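Local coordinates for protein carboxylase (Deinococcus radiodurans, PDB 5H80) that probably carboxylates biotin at the expense of ATP and bicarbonate, as the biotin carboxylase domain of a single-chain bacterial carboxylase, at residues A[46-56]-A[335-345]; A[250-258]-A[322-332]. One frame throughout, in Å; residues are numbered along the deposited sequence.

Interaction 1 (A[46-56]-A[335-345]). With EDO (1,2-ethanediol), chain E.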
loop_
_atom_site.group_PDB
_atom_site.type_symbol
_atom_site.label_atom_id
_atom_site.label_comp_id
_atom_site.label_asym_id
_atom_site.label_seq_id
_atom_site.Cartn_x
_atom_site.Cartn_y
_atom_site.Cartn_z
ATOM N N ARG A 46 -6.101 -6.449 -11.989
ATOM C CA ARG A 46 -5.789 -7.163 -10.810
ATOM C C ARG A 46 -5.138 -8.552 -11.039
ATOM O O ARG A 46 -4.056 -8.984 -10.507
ATOM C CB ARG A 46 -7.045 -7.256 -9.939
ATOM C CG ARG A 46 -6.777 -8.023 -8.611
ATOM C CD ARG A 46 -5.855 -7.319 -7.571
ATOM N NE ARG A 46 -5.434 -8.106 -6.410
ATOM C CZ ARG A 46 -4.272 -8.760 -6.395
ATOM N NH1 ARG A 46 -3.552 -8.955 -7.467
ATOM N NH2 ARG A 46 -3.855 -9.343 -5.319
ATOM N N ILE A 47 -5.858 -9.389 -11.844
ATOM C CA ILE A 47 -5.402 -10.672 -12.248
ATOM C C ILE A 47 -4.062 -10.614 -12.994
ATOM O O ILE A 47 -3.205 -11.458 -12.699
ATOM C CB ILE A 47 -6.492 -11.555 -12.956
ATOM C CG1 ILE A 47 -7.652 -11.734 -12.026
ATOM C CG2 ILE A 47 -5.919 -12.855 -13.361
ATOM C CD1 ILE A 47 -8.947 -12.218 -12.702
ATOM N N GLU A 48 -3.890 -9.750 -14.007
ATOM C CA GLU A 48 -2.633 -9.564 -14.752
ATOM C C GLU A 48 -1.466 -9.286 -13.820
ATOM O O GLU A 48 -0.488 -10.010 -13.927
ATOM C CB GLU A 48 -2.716 -8.412 -15.755
ATOM C CG GLU A 48 -3.698 -8.779 -16.849
ATOM C CD GLU A 48 -4.189 -7.600 -17.668
ATOM O OE1 GLU A 48 -4.018 -6.466 -17.263
ATOM O OE2 GLU A 48 -4.836 -7.824 -18.729
ATOM N N ARG A 49 -1.741 -8.597 -12.704
ATOM C CA ARG A 49 -0.671 -8.217 -11.705
ATOM C C ARG A 49 -0.311 -9.469 -10.867
ATOM O O ARG A 49 0.817 -9.764 -10.718
ATOM C CB ARG A 49 -1.067 -7.049 -10.842
ATOM C CG ARG A 49 -1.072 -5.685 -11.509
ATOM C CD ARG A 49 -1.926 -4.658 -10.869
ATOM N NE ARG A 49 -1.651 -3.373 -11.468
ATOM C CZ ARG A 49 -2.346 -2.240 -11.206
ATOM N NH1 ARG A 49 -3.364 -2.218 -10.315
ATOM N NH2 ARG A 49 -2.012 -1.128 -11.868
ATOM N N ALA A 50 -1.256 -10.319 -10.468
ATOM C CA ALA A 50 -0.958 -11.578 -9.663
ATOM C C ALA A 50 -0.200 -12.621 -10.629
ATOM O O ALA A 50 0.769 -13.254 -10.278
ATOM C CB ALA A 50 -2.295 -12.164 -9.239
ATOM N N VAL A 51 -0.645 -12.706 -11.874
ATOM C CA VAL A 51 0.001 -13.557 -12.887
ATOM C C VAL A 51 1.456 -13.171 -13.061
ATOM O O VAL A 51 2.318 -14.081 -13.094
ATOM C CB VAL A 51 -0.785 -13.551 -14.192
ATOM C CG1 VAL A 51 -0.084 -14.293 -15.367
ATOM C CG2 VAL A 51 -2.120 -14.357 -13.953
ATOM N N SER A 52 1.711 -11.916 -13.160
ATOM C CA SER A 52 3.099 -11.374 -13.294
ATOM C C SER A 52 3.897 -11.662 -12.048
ATOM O O SER A 52 5.097 -12.094 -12.164
ATOM C CB SER A 52 3.161 -9.911 -13.645
ATOM O OG SER A 52 2.700 -9.598 -14.997
ATOM N N ALA A 53 3.293 -11.435 -10.874
ATOM C CA ALA A 53 3.973 -11.777 -9.580
ATOM C C ALA A 53 4.423 -13.256 -9.526
ATOM O O ALA A 53 5.479 -13.626 -8.972
ATOM C CB ALA A 53 3.142 -11.445 -8.396
ATOM N N LEU A 54 3.637 -14.190 -10.098
ATOM C CA LEU A 54 4.013 -15.575 -10.154
ATOM C C LEU A 54 5.057 -16.003 -11.236
ATOM O O LEU A 54 5.474 -17.156 -11.235
ATOM C CB LEU A 54 2.701 -16.376 -10.308
ATOM C CG LEU A 54 1.710 -16.278 -9.139
ATOM C CD1 LEU A 54 0.379 -16.989 -9.530
ATOM C CD2 LEU A 54 2.350 -16.967 -7.922
ATOM N N GLY A 55 5.388 -15.081 -12.136
ATOM C CA GLY A 55 6.204 -15.338 -13.308
ATOM C C GLY A 55 5.496 -16.125 -14.415
ATOM O O GLY A 55 6.156 -16.827 -15.237
ATOM N N TRP A 56 4.153 -16.102 -14.408
ATOM C CA TRP A 56 3.345 -16.685 -15.430
ATOM C C TRP A 56 2.993 -15.667 -16.475
ATOM O O TRP A 56 3.418 -14.508 -16.412
ATOM C CB TRP A 56 2.073 -17.260 -14.798
ATOM C CG TRP A 56 2.298 -18.315 -13.613
ATOM C CD1 TRP A 56 3.500 -18.831 -13.106
ATOM C CD2 TRP A 56 1.287 -18.986 -12.914
ATOM N NE1 TRP A 56 3.261 -19.759 -12.096
ATOM C CE2 TRP A 56 1.906 -19.833 -11.923
ATOM C CE3 TRP A 56 -0.107 -18.948 -12.972
ATOM C CZ2 TRP A 56 1.176 -20.635 -11.094
ATOM C CZ3 TRP A 56 -0.839 -19.710 -12.121
ATOM C CH2 TRP A 56 -0.223 -20.605 -11.201
ATOM N N ASP A 335 -1.696 -11.621 -0.269
ATOM C CA ASP A 335 -2.142 -11.566 -1.677
ATOM C C ASP A 335 -3.124 -12.772 -1.982
ATOM O O ASP A 335 -2.651 -13.982 -2.158
ATOM C CB ASP A 335 -0.964 -11.648 -2.565
ATOM C CG ASP A 335 -1.265 -11.363 -4.038
ATOM O OD1 ASP A 335 -2.423 -11.720 -4.519
ATOM O OD2 ASP A 335 -0.409 -10.737 -4.742
ATOM N N LEU A 336 -4.384 -12.459 -1.937
ATOM C CA LEU A 336 -5.436 -13.469 -2.264
ATOM C C LEU A 336 -5.403 -13.969 -3.655
ATOM O O LEU A 336 -5.794 -15.167 -3.871
ATOM C CB LEU A 336 -6.834 -13.020 -1.872
ATOM C CG LEU A 336 -7.077 -12.953 -0.336
ATOM C CD1 LEU A 336 -8.275 -12.152 0.088
ATOM C CD2 LEU A 336 -6.998 -14.343 0.286
ATOM N N VAL A 337 -5.006 -13.122 -4.627
ATOM C CA VAL A 337 -5.183 -13.602 -6.039
ATOM C C VAL A 337 -4.026 -14.522 -6.452
ATOM O O VAL A 337 -4.151 -15.529 -7.196
ATOM C CB VAL A 337 -5.433 -12.444 -7.004
ATOM C CG1 VAL A 337 -5.694 -12.948 -8.454
ATOM C CG2 VAL A 337 -6.577 -11.538 -6.473
ATOM N N THR A 338 -2.748 -14.188 -6.077
ATOM C CA THR A 338 -1.672 -15.193 -6.317
ATOM C C THR A 338 -1.973 -16.543 -5.611
ATOM O O THR A 338 -1.806 -17.610 -6.207
ATOM C CB THR A 338 -0.301 -14.654 -5.846
ATOM O OG1 THR A 338 -0.368 -14.263 -4.452
ATOM C CG2 THR A 338 0.043 -13.527 -6.696
ATOM N N ALA A 339 -2.533 -16.497 -4.369
ATOM C CA ALA A 339 -2.947 -17.695 -3.579
ATOM C C ALA A 339 -4.040 -18.480 -4.389
ATOM O O ALA A 339 -3.901 -19.691 -4.607
ATOM C CB ALA A 339 -3.450 -17.369 -2.218
ATOM N N GLN A 340 -4.999 -17.737 -4.874
ATOM C CA GLN A 340 -6.096 -18.316 -5.654
ATOM C C GLN A 340 -5.583 -19.079 -6.922
ATOM O O GLN A 340 -5.919 -20.291 -7.087
ATOM C CB GLN A 340 -7.047 -17.260 -6.062
ATOM C CG GLN A 340 -8.335 -17.780 -6.755
ATOM C CD GLN A 340 -9.113 -16.654 -7.396
ATOM O OE1 GLN A 340 -8.605 -15.572 -7.731
ATOM N NE2 GLN A 340 -10.447 -16.882 -7.521
ATOM N N LEU A 341 -4.700 -18.472 -7.673
ATOM C CA LEU A 341 -4.057 -19.026 -8.852
ATOM C C LEU A 341 -3.255 -20.299 -8.517
ATOM O O LEU A 341 -3.366 -21.310 -9.209
ATOM C CB LEU A 341 -3.144 -18.020 -9.510
ATOM C CG LEU A 341 -3.837 -16.871 -10.316
ATOM C CD1 LEU A 341 -2.917 -15.627 -10.487
ATOM C CD2 LEU A 341 -4.258 -17.519 -11.678
ATOM N N ARG A 342 -2.446 -20.257 -7.460
ATOM C CA ARG A 342 -1.657 -21.358 -7.014
ATOM C C ARG A 342 -2.513 -22.518 -6.493
ATOM O O ARG A 342 -2.146 -23.703 -6.771
ATOM C CB ARG A 342 -0.509 -20.982 -6.047
ATOM C CG ARG A 342 0.438 -19.906 -6.641
ATOM C CD ARG A 342 1.400 -19.464 -5.571
ATOM N NE ARG A 342 2.298 -20.522 -5.156
ATOM C CZ ARG A 342 3.513 -20.335 -4.649
ATOM N NH1 ARG A 342 4.257 -21.388 -4.388
ATOM N NH2 ARG A 342 4.001 -19.110 -4.357
ATOM N N LEU A 343 -3.574 -22.212 -5.747
ATOM C CA LEU A 343 -4.536 -23.207 -5.323
ATOM C C LEU A 343 -5.158 -23.893 -6.541
ATOM O O LEU A 343 -5.135 -25.156 -6.574
ATOM C CB LEU A 343 -5.577 -22.627 -4.427
ATOM C CG LEU A 343 -5.016 -22.354 -3.001
ATOM C CD1 LEU A 343 -5.995 -21.385 -2.350
ATOM C CD2 LEU A 343 -4.618 -23.511 -2.056
ATOM N N ALA A 344 -5.659 -23.119 -7.515
ATOM C CA ALA A 344 -6.126 -23.699 -8.785
ATOM C C ALA A 344 -5.155 -24.643 -9.499
ATOM O O ALA A 344 -5.587 -25.734 -9.994
ATOM C CB ALA A 344 -6.610 -22.630 -9.742
ATOM N N ALA A 345 -3.833 -24.367 -9.393
ATOM C CA ALA A 345 -2.799 -25.115 -10.062
ATOM C C ALA A 345 -2.304 -26.313 -9.225
ATOM O O ALA A 345 -1.464 -27.046 -9.698
ATOM C CB ALA A 345 -1.624 -24.156 -10.285
HETATM C C1 EDO E . 6.738 -21.216 -14.099
HETATM O O1 EDO E . 7.067 -20.137 -14.985
HETATM C C2 EDO E . 6.771 -20.625 -12.676
HETATM O O2 EDO E . 6.532 -21.656 -11.700
HETATM O O HOH W 1 -0.816 -9.619 -6.981
#
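Arg-46 and Val-337 run past each other in opposite directions, so that CG2 of Val-337 lies over one face of the guanidinium, 3.6 Å from Arg-46 CZ. With CG anti to the backbone N (chi1 -180°) and a bend at chi2, the arginine carries its NH2 on to OD1 of Asp-335, a salt bridge of 2.9 Å. The two charged planes are 54° apart, and NH2 meets OD1 from above the carboxylate. From the opposite face the same oxygen accepts the N-H of Thr-338, which makes Asp-335 the N-cap of helix 336-344, as suits an aspartate just before a helix. A water lies between Arg-46 NH1 and Asp-335 OD2, its approach to the latter unusually short.

Where the helices pass closest, CB of Ala-50 fits among Val-337 CG1 (3.6 Å), Leu-341 CD1 and Thr-338 CG2 (both 3.7 Å); so small a residue lets the axes approach to 8.8 Å, crossing at -67°. Next to it Leu-54 splits its branches: CD1 lies against CB of Leu-341, while CD2 rests on the aliphatic part of Arg-342, 3.6 Å from its CD. Trp-56 follows the Schellman motif that ends the helix at Gly-55, whose positive phi favours glycine, and brings the far end of its ring to Leu-341 and to CB of Ala-345 (3.9 Å from CH2).

Helix 42-53 thus lies between helix 336-344 and strand 34-37 of the parallel sheet, which Ile-47 and Val-51 touch. Helix 325-332 adjoins the Arg-46 end, where Glu-329 is a second acidic partner, and the second subunit reaches Arg-49 and Ala-53.

Interaction 2 (A[250-258]-A[322-332]). With EDO (1,2-ethanediol), chain G.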
loop_
_atom_site.group_PDB
_atom_site.type_symbol
_atom_site.label_atom_id
_atom_site.label_comp_id
_atom_site.label_asym_id
_atom_site.label_seq_id
_atom_site.Cartn_x
_atom_site.Cartn_y
_atom_site.Cartn_z
ATOM N N THR A 250 -9.313 -23.084 5.321
ATOM C CA THR A 250 -8.955 -22.024 6.214
ATOM C C THR A 250 -9.718 -20.747 5.900
ATOM O O THR A 250 -10.641 -20.733 5.036
ATOM C CB THR A 250 -7.432 -21.827 6.198
ATOM O OG1 THR A 250 -7.002 -21.084 7.330
ATOM C CG2 THR A 250 -7.018 -21.097 4.914
ATOM N N HIS A 251 -9.392 -19.663 6.601
ATOM C CA HIS A 251 -10.101 -18.437 6.575
ATOM C C HIS A 251 -9.128 -17.248 6.702
ATOM O O HIS A 251 -8.022 -17.373 7.225
ATOM C CB HIS A 251 -11.208 -18.351 7.569
ATOM C CG HIS A 251 -10.732 -18.178 9.000
ATOM N ND1 HIS A 251 -10.402 -16.976 9.559
ATOM C CD2 HIS A 251 -10.427 -19.110 9.938
ATOM C CE1 HIS A 251 -10.020 -17.161 10.834
ATOM N NE2 HIS A 251 -9.945 -18.439 11.028
ATOM N N LEU A 252 -9.565 -16.154 6.168
ATOM C CA LEU A 252 -8.951 -14.773 6.367
ATOM C C LEU A 252 -9.933 -13.844 7.131
ATOM O O LEU A 252 -10.088 -12.655 6.766
ATOM C CB LEU A 252 -8.380 -14.152 5.087
ATOM C CG LEU A 252 -7.111 -14.709 4.487
ATOM C CD1 LEU A 252 -5.975 -14.770 5.531
ATOM C CD2 LEU A 252 -7.454 -16.010 3.905
ATOM N N TRP A 253 -10.678 -14.377 8.132
ATOM C CA TRP A 253 -11.586 -13.629 8.950
ATOM C C TRP A 253 -12.719 -13.008 8.116
ATOM O O TRP A 253 -13.069 -13.541 7.054
ATOM C CB TRP A 253 -10.819 -12.550 9.845
ATOM C CG TRP A 253 -9.823 -13.287 10.769
ATOM C CD1 TRP A 253 -10.053 -13.810 12.003
ATOM C CD2 TRP A 253 -8.427 -13.432 10.524
ATOM N NE1 TRP A 253 -8.893 -14.317 12.519
ATOM C CE2 TRP A 253 -7.881 -14.125 11.628
ATOM C CE3 TRP A 253 -7.583 -13.087 9.417
ATOM C CZ2 TRP A 253 -6.493 -14.426 11.710
ATOM C CZ3 TRP A 253 -6.184 -13.451 9.500
ATOM C CH2 TRP A 253 -5.694 -14.027 10.635
ATOM N N GLU A 254 -13.197 -11.849 8.514
ATOM C CA GLU A 254 -14.401 -11.272 8.015
ATOM C C GLU A 254 -14.279 -9.955 7.330
ATOM O O GLU A 254 -13.337 -9.158 7.559
ATOM C CB GLU A 254 -15.472 -11.196 9.094
ATOM C CG GLU A 254 -15.540 -10.040 10.066
ATOM C CD GLU A 254 -14.339 -9.908 11.024
ATOM O OE1 GLU A 254 -13.599 -10.896 11.149
ATOM O OE2 GLU A 254 -14.289 -8.825 11.607
ATOM N N ARG A 255 -15.381 -9.552 6.681
ATOM C CA ARG A 255 -15.579 -8.184 6.133
ATOM C C ARG A 255 -17.007 -7.773 6.356
ATOM O O ARG A 255 -17.895 -8.672 6.444
ATOM C CB ARG A 255 -15.359 -8.130 4.614
ATOM C CG ARG A 255 -14.000 -8.337 4.064
ATOM C CD ARG A 255 -13.892 -8.421 2.543
ATOM N NE ARG A 255 -14.544 -9.570 1.918
ATOM C CZ ARG A 255 -13.933 -10.649 1.480
ATOM N NH1 ARG A 255 -12.598 -10.833 1.593
ATOM N NH2 ARG A 255 -14.643 -11.567 0.893
ATOM N N ASP A 256 -17.220 -6.466 6.547
ATOM C CA ASP A 256 -18.547 -5.923 6.759
ATOM C C ASP A 256 -18.838 -4.988 5.636
ATOM O O ASP A 256 -18.145 -3.978 5.438
ATOM C CB ASP A 256 -18.670 -5.268 8.059
ATOM C CG ASP A 256 -20.098 -4.825 8.443
ATOM O OD1 ASP A 256 -20.708 -4.035 7.703
ATOM O OD2 ASP A 256 -20.478 -5.292 9.552
ATOM N N CYS A 257 -19.914 -5.311 4.971
ATOM C CA CYS A 257 -20.330 -4.597 3.763
ATOM C C CYS A 257 -21.782 -4.057 3.953
ATOM O O CYS A 257 -22.597 -4.076 3.006
ATOM C CB CYS A 257 -20.343 -5.498 2.589
ATOM S SG CYS A 257 -18.782 -6.417 2.330
ATOM N N THR A 258 -22.080 -3.570 5.131
ATOM C CA THR A 258 -23.446 -3.142 5.488
ATOM C C THR A 258 -23.988 -1.934 4.735
ATOM O O THR A 258 -25.175 -1.812 4.459
ATOM C CB THR A 258 -23.510 -2.977 7.010
ATOM O OG1 THR A 258 -23.231 -4.221 7.703
ATOM C CG2 THR A 258 -24.886 -2.254 7.485
ATOM N N GLN A 322 -14.055 -12.065 -4.798
ATOM C CA GLN A 322 -14.952 -10.888 -4.801
ATOM C C GLN A 322 -14.294 -9.522 -4.918
ATOM O O GLN A 322 -13.064 -9.380 -4.569
ATOM C CB GLN A 322 -15.700 -10.830 -3.484
ATOM C CG GLN A 322 -16.895 -11.776 -3.318
ATOM C CD GLN A 322 -17.439 -11.764 -1.941
ATOM O OE1 GLN A 322 -16.744 -11.441 -0.955
ATOM N NE2 GLN A 322 -18.741 -12.015 -1.838
ATOM N N VAL A 323 -15.113 -8.532 -5.264
ATOM C CA VAL A 323 -14.656 -7.192 -5.498
ATOM C C VAL A 323 -13.906 -6.675 -4.232
ATOM O O VAL A 323 -12.815 -5.983 -4.403
ATOM C CB VAL A 323 -15.842 -6.207 -5.758
ATOM C CG1 VAL A 323 -15.378 -4.775 -5.803
ATOM C CG2 VAL A 323 -16.427 -6.477 -7.148
ATOM N N GLU A 324 -14.481 -6.917 -3.044
ATOM C CA GLU A 324 -13.929 -6.466 -1.803
ATOM C C GLU A 324 -12.753 -7.309 -1.238
ATOM O O GLU A 324 -12.476 -7.147 -0.042
ATOM C CB GLU A 324 -15.025 -6.229 -0.784
ATOM C CG GLU A 324 -15.818 -7.371 -0.380
ATOM C CD GLU A 324 -16.992 -7.756 -1.289
ATOM O OE1 GLU A 324 -17.000 -7.414 -2.490
ATOM O OE2 GLU A 324 -17.930 -8.423 -0.753
ATOM N N HIS A 325 -12.145 -8.260 -2.032
ATOM C CA HIS A 325 -11.102 -9.135 -1.554
ATOM C C HIS A 325 -9.927 -8.152 -1.175
ATOM O O HIS A 325 -9.220 -8.480 -0.210
ATOM C CB HIS A 325 -10.620 -10.088 -2.627
ATOM C CG HIS A 325 -9.821 -9.419 -3.725
ATOM N ND1 HIS A 325 -10.372 -8.746 -4.782
ATOM C CD2 HIS A 325 -8.466 -9.271 -3.863
ATOM C CE1 HIS A 325 -9.408 -8.240 -5.571
ATOM N NE2 HIS A 325 -8.236 -8.551 -5.032
ATOM N N THR A 326 -9.914 -7.011 -1.863
ATOM C CA THR A 326 -8.823 -5.995 -1.555
ATOM C C THR A 326 -8.682 -5.581 -0.050
ATOM O O THR A 326 -7.500 -5.421 0.505
ATOM C CB THR A 326 -9.064 -4.728 -2.303
ATOM O OG1 THR A 326 -10.341 -4.270 -1.906
ATOM C CG2 THR A 326 -9.010 -4.967 -3.846
ATOM N N VAL A 327 -9.758 -5.342 0.649
ATOM C CA VAL A 327 -9.664 -4.910 2.090
ATOM C C VAL A 327 -9.052 -5.943 3.026
ATOM O O VAL A 327 -8.273 -5.610 3.929
ATOM C CB VAL A 327 -10.993 -4.408 2.709
ATOM C CG1 VAL A 327 -11.248 -2.958 2.426
ATOM C CG2 VAL A 327 -12.200 -5.223 2.273
ATOM N N THR A 328 -9.364 -7.221 2.794
ATOM C CA THR A 328 -8.804 -8.283 3.508
ATOM C C THR A 328 -7.341 -8.377 3.223
ATOM O O THR A 328 -6.557 -8.569 4.131
ATOM C CB THR A 328 -9.471 -9.606 3.042
ATOM O OG1 THR A 328 -10.853 -9.566 3.411
ATOM C CG2 THR A 328 -8.834 -10.828 3.621
ATOM N N GLU A 329 -6.982 -8.237 1.952
ATOM C CA GLU A 329 -5.539 -8.214 1.552
ATOM C C GLU A 329 -4.794 -7.186 2.384
ATOM O O GLU A 329 -3.711 -7.493 2.905
ATOM C CB GLU A 329 -5.446 -7.900 0.021
ATOM C CG GLU A 329 -5.878 -9.109 -0.823
ATOM C CD GLU A 329 -5.460 -8.972 -2.310
ATOM O OE1 GLU A 329 -5.333 -7.834 -2.788
ATOM O OE2 GLU A 329 -5.230 -9.982 -2.965
ATOM N N GLU A 330 -5.241 -5.967 2.462
ATOM C CA GLU A 330 -4.448 -4.916 3.118
ATOM C C GLU A 330 -4.503 -5.071 4.665
ATOM O O GLU A 330 -3.452 -4.813 5.364
ATOM C CB GLU A 330 -4.916 -3.558 2.618
ATOM C CG GLU A 330 -4.687 -3.171 1.145
ATOM C CD GLU A 330 -3.345 -3.378 0.735
ATOM O OE1 GLU A 330 -2.423 -2.833 1.421
ATOM O OE2 GLU A 330 -3.112 -4.161 -0.153
ATOM N N TRP A 331 -5.670 -5.376 5.232
ATOM C CA TRP A 331 -5.757 -5.710 6.644
ATOM C C TRP A 331 -4.820 -6.872 7.041
ATOM O O TRP A 331 -4.051 -6.744 8.041
ATOM C CB TRP A 331 -7.215 -5.991 7.056
ATOM C CG TRP A 331 -7.403 -6.319 8.484
ATOM C CD1 TRP A 331 -6.736 -5.754 9.606
ATOM C CD2 TRP A 331 -8.271 -7.275 8.981
ATOM N NE1 TRP A 331 -7.206 -6.311 10.748
ATOM C CE2 TRP A 331 -8.196 -7.226 10.406
ATOM C CE3 TRP A 331 -9.250 -8.127 8.378
ATOM C CZ2 TRP A 331 -8.995 -8.003 11.219
ATOM C CZ3 TRP A 331 -9.974 -8.938 9.176
ATOM C CH2 TRP A 331 -9.858 -8.895 10.632
ATOM N N CYS A 332 -4.876 -8.012 6.335
ATOM C CA CYS A 332 -4.216 -9.258 6.709
ATOM C C CYS A 332 -2.751 -9.288 6.225
ATOM O O CYS A 332 -1.971 -10.110 6.689
ATOM C CB CYS A 332 -4.973 -10.467 6.186
ATOM S SG CYS A 332 -6.621 -10.705 6.952
HETATM C C1 EDO G . -1.468 -6.661 -1.631
HETATM O O1 EDO G . -1.455 -6.309 -0.235
HETATM C C2 EDO G . -1.221 -8.108 -1.919
HETATM O O2 EDO G . 0.029 -8.348 -1.240
HETATM O O HOH W 2 -11.089 -10.102 6.098
#
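Arg-255 reaches from strand 249-256 to the turn that leads into helix 325-332 and to the helix's first turn, with one hydrogen bond to each. NH1 gives the straighter one, 2.8 Å to OG1 of Thr-328 at 151°; NH2 gives a weak one to OE1 of Gln-322 in the turn, also 2.8 Å but more bent. A turn at chi3 (-66°) brings the guanidinium across the Gln-322 to His-325 turn, with Glu-324 C and His-325 N over one face and both acceptors near its edge. Water 2 ties the backbone in as well: it donates to the carbonyls of Leu-252 and Glu-254 and accepts from Thr-328 OG1, so this hydroxyl serves arginine and strand together.

The charges are completed by other strands. Arg-255 NE pairs with Glu-239, and Glu-324, whose OE2 is 4.5 Å from that NE, forms salt bridges to Lys-265 and Arg-372.

Apolar contacts adjoin this polar centre. CG2 of Thr-328 meets CB of Leu-252, so the threonine uses both branches. At the far end CZ3 of Trp-331 touches CB of Trp-253 (3.8 Å), the ring planes inclined by 60°, while SG of Cys-332 lies at the edge of the Trp-253 ring, 3.6 Å from CE3.

A methionine in place of Arg-255 would probably cost Gln-322 OE1 and Thr-328 OG1 this donor, and Glu-239 the arginine's charge. In this ATP-grasp family domain, therefore, the strand and helix are joined by a buried arginine whose length, charge and several N-H groups let it reach acceptors in the turn, on the helix and on the neighbouring strand 236-245, with aromatic and sulfur contacts at the Trp-253 end.

How the interactions relate
Interaction 1 is partly buried and lies about 17 Å, centre to centre, from interaction 2, which is buried nearer the middle of the chain. Their second segments, 335-345 and 322-332, carry consecutive helices. The two contacts also touch directly: Arg-46 NH2 forms a salt bridge of 2.8 Å with Glu-329 OE2, and its NE probably makes a hydrogen bond with His-325 NE2. Helix 325-332 therefore turns one side to strand 249-256 and another to the Arg-46 end of interaction 1. The outer contact, between two helices, rests mainly on aliphatic packing with a charged pair at one end; the inner, strand against helix, centres on a buried, multiply bonded arginine.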